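Local coordinates for protein diol-dehydratase (Roseburia inulinivorans, PDB 5I2A) that probably dehydrates 1,2-propanediol, acting as a lyase of the B12-independent, glycyl radical type, at residues Ser107-Tyr112 with Ala339-Phe344; Met26-Ala31 with Thr79-Gly84. All blocks are in the same frame, centred on the assembly; numbering follows the deposited sequence.

The two contacts show how a large enzyme of the pyruvate formate-lyase-like family ties distant loops together without a shared helix or strand. Along the chain both segments of contact 2 (26-31 with 79-84) precede those of contact 1 (107-112 with 339-344), and all four belong to the pyruvate formate-lyase-like region, the two centres about 12 Å apart. They join directly: the backbone of Y112 probably hydrogen-bonds to P27 and I29. N-terminal loops are thus fastened to the segment leading into strand 346-350, an outer strand of a five-stranded mixed sheet. There A339 O meets Y818, the neighbour of G817, the predicted glycyl radical position.

Contact 1. Residues Ser107-Tyr112 with Ala339-Phe344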
ATOM      1  N   SER A 107       3.724  38.530   8.208  1.00 18.88           N
ATOM      2  CA  SER A 107       2.762  39.444   7.611  1.00 21.19           C
ATOM      3  C   SER A 107       1.405  38.798   7.283  1.00 22.67           C
ATOM      4  O   SER A 107       0.387  39.490   7.247  1.00 20.73           O
ATOM      5  CB  SER A 107       3.354  40.052   6.345  1.00 19.22           C
ATOM      6  OG  SER A 107       3.608  39.043   5.393  1.00 26.71           O
ATOM      7  N   ALA A 108       1.380  37.491   7.035  1.00 18.75           N
ATOM      8  CA  ALA A 108       0.096  36.823   6.781  1.00 18.12           C
ATOM      9  C   ALA A 108      -0.248  35.803   7.858  1.00 15.18           C
ATOM     10  O   ALA A 108       0.555  34.926   8.158  1.00 17.26           O
ATOM     11  CB  ALA A 108       0.108  36.160   5.418  1.00 18.85           C
ATOM     12  N   ASP A 109      -1.444  35.929   8.433  1.00 14.03           N
ATOM     13  CA  ASP A 109      -1.952  34.990   9.431  1.00 14.09           C
ATOM     14  C   ASP A 109      -0.905  34.626  10.510  1.00 17.64           C
ATOM     15  O   ASP A 109      -0.517  33.468  10.626  1.00 16.21           O
ATOM     16  CB  ASP A 109      -2.457  33.694   8.749  1.00 13.61           C
ATOM     17  CG  ASP A 109      -3.764  33.896   7.939  1.00 16.64           C
ATOM     18  OD1 ASP A 109      -4.101  35.045   7.571  1.00 18.03           O
ATOM     19  OD2 ASP A 109      -4.446  32.886   7.649  1.00 16.74           O
ATOM     20  N   PRO A 110      -0.460  35.614  11.306  1.00 20.42           N
ATOM     21  CA  PRO A 110       0.501  35.299  12.371  1.00 14.15           C
ATOM     22  C   PRO A 110      -0.110  34.433  13.479  1.00 18.75           C
ATOM     23  O   PRO A 110      -1.319  34.475  13.702  1.00 19.95           O
ATOM     24  CB  PRO A 110       0.899  36.680  12.911  1.00 17.04           C
ATOM     25  CG  PRO A 110      -0.339  37.564  12.622  1.00 17.81           C
ATOM     26  CD  PRO A 110      -0.826  37.048  11.281  1.00 15.37           C
ATOM     27  N   PHE A 111       0.729  33.644  14.144  1.00 15.54           N
ATOM     28  CA  PHE A 111       0.330  32.820  15.285  1.00 18.28           C
ATOM     29  C   PHE A 111       1.343  32.978  16.421  1.00 20.85           C
ATOM     30  O   PHE A 111       2.547  32.978  16.171  1.00 17.01           O
ATOM     31  CB  PHE A 111       0.260  31.329  14.918  1.00 16.03           C
ATOM     32  CG  PHE A 111      -0.972  30.917  14.164  1.00 13.87           C
ATOM     33  CD1 PHE A 111      -1.077  31.137  12.800  1.00 15.89           C
ATOM     34  CD2 PHE A 111      -1.998  30.255  14.812  1.00 14.38           C
ATOM     35  CE1 PHE A 111      -2.202  30.725  12.089  1.00 12.76           C
ATOM     36  CE2 PHE A 111      -3.135  29.853  14.111  1.00 16.41           C
ATOM     37  CZ  PHE A 111      -3.231  30.091  12.743  1.00 14.73           C
ATOM     38  N   TYR A 112       0.870  33.073  17.660  1.00 18.25           N
ATOM     39  CA  TYR A 112       1.780  33.037  18.800  1.00 18.91           C
ATOM     40  C   TYR A 112       2.200  31.604  19.086  1.00 18.97           C
ATOM     41  O   TYR A 112       1.397  30.693  18.985  1.00 20.06           O
ATOM     42  CB  TYR A 112       1.139  33.657  20.052  1.00 19.35           C
ATOM     43  CG  TYR A 112       1.927  33.399  21.331  1.00 18.59           C
ATOM     44  CD1 TYR A 112       3.158  34.004  21.552  1.00 21.57           C
ATOM     45  CD2 TYR A 112       1.434  32.556  22.311  1.00 20.71           C
ATOM     46  CE1 TYR A 112       3.883  33.770  22.730  1.00 19.71           C
ATOM     47  CE2 TYR A 112       2.144  32.312  23.481  1.00 22.63           C
ATOM     48  CZ  TYR A 112       3.363  32.923  23.685  1.00 22.89           C
ATOM     49  OH  TYR A 112       4.048  32.675  24.847  1.00 25.70           O
ATOM     50  N   ALA A 339      -5.256  33.569   2.875  1.00 15.25           N
ATOM     51  CA  ALA A 339      -5.051  34.561   3.940  1.00 16.41           C
ATOM     52  C   ALA A 339      -6.357  34.896   4.654  1.00 15.74           C
ATOM     53  O   ALA A 339      -7.405  34.922   4.031  1.00 15.43           O
ATOM     54  CB  ALA A 339      -4.432  35.817   3.372  1.00 11.38           C
ATOM     55  N   GLY A 340      -6.284  35.163   5.953  1.00 14.44           N
ATOM     56  CA  GLY A 340      -7.456  35.594   6.706  1.00 15.74           C
ATOM     57  C   GLY A 340      -7.960  34.553   7.694  1.00 11.76           C
ATOM     58  O   GLY A 340      -9.062  34.663   8.195  1.00 12.63           O
ATOM     59  N   TYR A 341      -7.144  33.539   7.959  1.00 11.54           N
ATOM     60  CA  TYR A 341      -7.472  32.486   8.925  1.00 13.71           C
ATOM     61  C   TYR A 341      -8.708  31.644   8.567  1.00 16.08           C
ATOM     62  O   TYR A 341      -9.259  30.990   9.435  1.00 16.33           O
ATOM     63  CB  TYR A 341      -7.690  33.080  10.321  1.00 14.51           C
ATOM     64  CG  TYR A 341      -6.510  33.831  10.909  1.00 12.65           C
ATOM     65  CD1 TYR A 341      -5.383  33.159  11.340  1.00  9.52           C
ATOM     66  CD2 TYR A 341      -6.553  35.212  11.064  1.00 14.82           C
ATOM     67  CE1 TYR A 341      -4.310  33.835  11.900  1.00 13.25           C
ATOM     68  CE2 TYR A 341      -5.491  35.905  11.635  1.00 18.17           C
ATOM     69  CZ  TYR A 341      -4.374  35.211  12.054  1.00 17.35           C
ATOM     70  OH  TYR A 341      -3.323  35.888  12.604  1.00 15.11           O
ATOM     71  N   SER A 342      -9.153  31.667   7.313  1.00 12.92           N
ATOM     72  CA  SER A 342     -10.337  30.906   6.938  1.00 11.20           C
ATOM     73  C   SER A 342     -10.085  29.390   6.952  1.00 15.39           C
ATOM     74  O   SER A 342      -8.964  28.919   6.709  1.00 14.64           O
ATOM     75  CB  SER A 342     -10.847  31.317   5.546  1.00 12.46           C
ATOM     76  OG  SER A 342     -12.130  30.746   5.322  1.00 14.56           O
ATOM     77  N   LEU A 343     -11.148  28.649   7.240  1.00 13.34           N
ATOM     78  CA  LEU A 343     -11.195  27.203   7.066  1.00 13.46           C
ATOM     79  C   LEU A 343     -12.186  26.846   5.948  1.00 12.68           C
ATOM     80  O   LEU A 343     -12.458  25.668   5.707  1.00 11.90           O
ATOM     81  CB  LEU A 343     -11.583  26.511   8.385  1.00 12.69           C
ATOM     82  CG  LEU A 343     -10.474  26.546   9.449  1.00 15.67           C
ATOM     83  CD1 LEU A 343     -10.922  25.883  10.756  1.00 14.57           C
ATOM     84  CD2 LEU A 343      -9.242  25.858   8.909  1.00 11.92           C
ATOM     85  N   PHE A 344     -12.727  27.882   5.299  1.00 12.22           N
ATOM     86  CA  PHE A 344     -13.603  27.731   4.137  1.00 11.77           C
ATOM     87  C   PHE A 344     -14.729  26.730   4.397  1.00 12.52           C
ATOM     88  O   PHE A 344     -14.944  25.800   3.623  1.00 12.64           O
ATOM     89  CB  PHE A 344     -12.765  27.310   2.915  1.00 12.06           C
ATOM     90  CG  PHE A 344     -11.516  28.137   2.754  1.00 12.68           C
ATOM     91  CD1 PHE A 344     -11.550  29.336   2.059  1.00  9.25           C
ATOM     92  CD2 PHE A 344     -10.327  27.754   3.375  1.00 11.65           C
ATOM     93  CE1 PHE A 344     -10.404  30.125   1.950  1.00 14.75           C
ATOM     94  CE2 PHE A 344      -9.178  28.542   3.269  1.00 12.53           C
ATOM     95  CZ  PHE A 344      -9.211  29.715   2.549  1.00  8.74           C
TER
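D109 and Y341 join two loops of the glycyl radical enzyme fold, one ahead of helix 115-125 and the other feeding strand 346-350, and illustrate how a single carboxylate can bind two successive backbone N-H groups. In the polar part, D109 OD1 accepts from G340 N at 2.7 Å in a nearly straight bond (166°), on its syn lone pair. D109 OD2 takes the next amide, Y341 N, at 2.8 Å, here from well above the carboxylate plane. The two bonds together limit rotation of the carboxylate. G340 suits this turn, since a beta carbon at its backbone angles would jam against the carbonyl O of A339.

A third bond comes from the far end of the tyrosine: Y341 OH donates to P110 O at 2.7 Å, in the carbonyl plane and on a lone pair. With CG beside its own backbone N (chi1 -60°), Y341 lays its ring back along D109, so both ends of the residue hold the same opposing loop.

The apolar contacts fill in around these bonds. D109 CB sits off-centre over one face of the Y341 ring, 4.1 Å from its centroid, a CH-pi contact. F111 meets the ring from another side in an offset edge-to-face pair, the edge of Y341 turned toward the face of F111, with centroids 5.6 Å apart and planes at 76°. A phenylalanine in place of Y341 could keep these ring contacts but would probably leave P110 O without this donor and let the ring turn more easily. The proline ring crosses the tyrosine at about a right angle, bringing P110 CD to 3.1 Å from Y341 OH.

Contact 2. Residues Met26-Ala31 with Thr79-Gly84; sequences MPEIEA and TIAPRG
This is a largely polar loop-to-loop contact near the N-terminal end of the pyruvate formate-lyase-like region, where the segment before helix 32-43 lies against a type II beta turn from A81 to G84. E30 supplies its hydrogen bonds. With CG anti to the carbonyl carbon (chi1 -62°) and the chain extended beyond it, the carboxylate reaches two consecutive amides: OE1 accepts from I80 N at 2.9 Å on its syn lone pair, and OE2 from A81 N at 2.8 Å, almost straight at 174°. Two bonds thus fix how the carboxylate is turned.

The turn is braced from within. A81 O takes T79 OG1 at 2.7 Å and G84 N at 3.1 Å, the donors arriving from opposite faces of the carbonyl plane. Outside the contact, R69 binds the carbonyls of T79 and I80.

Toward the other end, P27 presses its CB to 3.1 Å from R83 O, while A81 CB packs beside the extended side chain of E28. A water lies between M26 O and P82 O. Glycine lets the backbones close up at G84, whose CA sits 3.1 Å from E28 O.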
ATOM      1  N   MET A  26      -4.216  36.798  20.478  1.00 17.78           N
ATOM      2  CA  MET A  26      -3.685  36.165  19.270  1.00 21.76           C
ATOM      3  C   MET A  26      -4.025  34.691  19.181  1.00 17.39           C
ATOM      4  O   MET A  26      -4.027  34.002  20.196  1.00 17.56           O
ATOM      5  CB  MET A  26      -2.160  36.265  19.225  1.00 21.81           C
ATOM      6  CG  MET A  26      -1.602  37.489  18.622  1.00 35.73           C
ATOM      7  SD  MET A  26       0.081  37.097  18.154  1.00 30.97           S
ATOM      8  CE  MET A  26      -0.216  36.184  16.668  1.00 18.00           C
ATOM      9  N   PRO A  27      -4.281  34.202  17.962  1.00 18.59           N
ATOM     10  CA  PRO A  27      -4.284  32.750  17.763  1.00 17.96           C
ATOM     11  C   PRO A  27      -2.961  32.140  18.216  1.00 18.49           C
ATOM     12  O   PRO A  27      -1.902  32.744  18.021  1.00 18.39           O
ATOM     13  CB  PRO A  27      -4.470  32.603  16.250  1.00 18.75           C
ATOM     14  CG  PRO A  27      -5.194  33.840  15.846  1.00 15.22           C
ATOM     15  CD  PRO A  27      -4.586  34.924  16.714  1.00 14.98           C
ATOM     16  N   GLU A  28      -3.030  30.974  18.841  1.00 13.75           N
ATOM     17  CA  GLU A  28      -1.841  30.314  19.363  1.00 18.64           C
ATOM     18  C   GLU A  28      -1.708  28.875  18.868  1.00 15.34           C
ATOM     19  O   GLU A  28      -2.681  28.144  18.834  1.00 17.82           O
ATOM     20  CB  GLU A  28      -1.851  30.323  20.900  1.00 18.52           C
ATOM     21  CG  GLU A  28      -0.725  29.499  21.529  1.00 19.91           C
ATOM     22  CD  GLU A  28      -0.687  29.598  23.060  1.00 27.33           C
ATOM     23  OE1 GLU A  28      -1.655  30.121  23.638  1.00 24.15           O
ATOM     24  OE2 GLU A  28       0.313  29.161  23.672  1.00 17.94           O
ATOM     25  N   ILE A  29      -0.490  28.486  18.514  1.00 16.62           N
ATOM     26  CA  ILE A  29      -0.159  27.101  18.165  1.00 16.86           C
ATOM     27  C   ILE A  29       0.050  26.240  19.425  1.00 17.04           C
ATOM     28  O   ILE A  29       0.816  26.614  20.322  1.00 16.83           O
ATOM     29  CB  ILE A  29       1.114  27.054  17.288  1.00 15.87           C
ATOM     30  CG1 ILE A  29       0.871  27.765  15.966  1.00 12.80           C
ATOM     31  CG2 ILE A  29       1.593  25.613  17.072  1.00 15.80           C
ATOM     32  CD1 ILE A  29       2.144  28.160  15.231  1.00 14.72           C
ATOM     33  N   GLU A  30      -0.625  25.094  19.489  1.00 13.01           N
ATOM     34  CA  GLU A  30      -0.501  24.180  20.625  1.00 14.14           C
ATOM     35  C   GLU A  30       0.086  22.814  20.220  1.00 19.82           C
ATOM     36  O   GLU A  30      -0.096  22.352  19.092  1.00 15.31           O
ATOM     37  CB  GLU A  30      -1.858  24.011  21.314  1.00 15.94           C
ATOM     38  CG  GLU A  30      -2.348  25.352  21.870  1.00 18.35           C
ATOM     39  CD  GLU A  30      -3.668  25.320  22.621  1.00 20.49           C
ATOM     40  OE1 GLU A  30      -4.302  24.249  22.788  1.00 19.42           O
ATOM     41  OE2 GLU A  30      -4.075  26.419  23.051  1.00 19.31           O
ATOM     42  N   ALA A  31       0.781  22.180  21.159  1.00 17.17           N
ATOM     43  CA  ALA A  31       1.602  21.008  20.868  1.00 17.93           C
ATOM     44  C   ALA A  31       0.950  19.679  21.232  1.00 19.37           C
ATOM     45  O   ALA A  31       1.478  18.632  20.882  1.00 18.38           O
ATOM     46  CB  ALA A  31       2.937  21.128  21.591  1.00 20.81           C
ATOM     47  N   THR A  79      -8.456  23.652  20.721  1.00 14.81           N
ATOM     48  CA  THR A  79      -7.330  24.222  21.452  1.00 15.13           C
ATOM     49  C   THR A  79      -7.794  24.960  22.715  1.00 18.73           C
ATOM     50  O   THR A  79      -8.925  25.410  22.803  1.00 17.45           O
ATOM     51  CB  THR A  79      -6.534  25.204  20.592  1.00 16.49           C
ATOM     52  OG1 THR A  79      -7.437  26.158  20.036  1.00 16.16           O
ATOM     53  CG2 THR A  79      -5.813  24.473  19.455  1.00 14.73           C
ATOM     54  N   ILE A  80      -6.907  25.098  23.689  1.00 19.43           N
ATOM     55  CA  ILE A  80      -7.244  25.871  24.869  1.00 16.47           C
ATOM     56  C   ILE A  80      -7.372  27.339  24.463  1.00 18.14           C
ATOM     57  O   ILE A  80      -8.357  27.988  24.792  1.00 17.10           O
ATOM     58  CB  ILE A  80      -6.214  25.692  25.969  1.00 16.92           C
ATOM     59  CG1 ILE A  80      -6.192  24.225  26.402  1.00 16.74           C
ATOM     60  CG2 ILE A  80      -6.539  26.604  27.172  1.00 19.22           C
ATOM     61  CD1 ILE A  80      -7.594  23.684  26.761  1.00 18.50           C
ATOM     62  N   ALA A  81      -6.403  27.845  23.707  1.00 16.48           N
ATOM     63  CA  ALA A  81      -6.489  29.211  23.194  1.00 15.10           C
ATOM     64  C   ALA A  81      -7.552  29.314  22.107  1.00 16.59           C
ATOM     65  O   ALA A  81      -7.512  28.572  21.143  1.00 18.26           O
ATOM     66  CB  ALA A  81      -5.154  29.666  22.661  1.00 16.24           C
ATOM     67  N   PRO A  82      -8.507  30.246  22.260  1.00 14.79           N
ATOM     68  CA  PRO A  82      -9.500  30.462  21.203  1.00 15.19           C
ATOM     69  C   PRO A  82      -8.838  30.827  19.873  1.00 14.89           C
ATOM     70  O   PRO A  82      -7.836  31.536  19.869  1.00 16.41           O
ATOM     71  CB  PRO A  82     -10.344  31.620  21.737  1.00 17.12           C
ATOM     72  CG  PRO A  82     -10.135  31.577  23.261  1.00 15.52           C
ATOM     73  CD  PRO A  82      -8.699  31.154  23.407  1.00 17.04           C
ATOM     74  N   ARG A  83      -9.388  30.312  18.774  1.00 14.07           N
ATOM     75  CA  ARG A  83      -8.845  30.539  17.428  1.00 15.31           C
ATOM     76  C   ARG A  83      -7.415  30.025  17.277  1.00 13.71           C
ATOM     77  O   ARG A  83      -6.696  30.435  16.374  1.00 16.66           O
ATOM     78  CB  ARG A  83      -8.910  32.022  17.053  1.00 12.06           C
ATOM     79  CG  ARG A  83     -10.349  32.551  16.993  1.00 14.65           C
ATOM     80  CD  ARG A  83     -10.410  34.009  16.593  1.00 16.83           C
ATOM     81  NE  ARG A  83     -10.026  34.232  15.208  1.00 17.54           N
ATOM     82  CZ  ARG A  83      -8.997  34.984  14.824  1.00 19.31           C
ATOM     83  NH1 ARG A  83      -8.238  35.600  15.730  1.00 14.38           N
ATOM     84  NH2 ARG A  83      -8.743  35.133  13.524  1.00 18.27           N
ATOM     85  N   GLY A  84      -7.016  29.123  18.164  1.00 13.57           N
ATOM     86  CA  GLY A  84      -5.700  28.533  18.105  1.00 12.22           C
ATOM     87  C   GLY A  84      -5.700  27.358  17.141  1.00 15.01           C
ATOM     88  O   GLY A  84      -6.716  27.075  16.502  1.00 13.62           O
TER
HETATM   89  O   HOH W   1      -6.394  33.115  21.478  1.00 15.35           O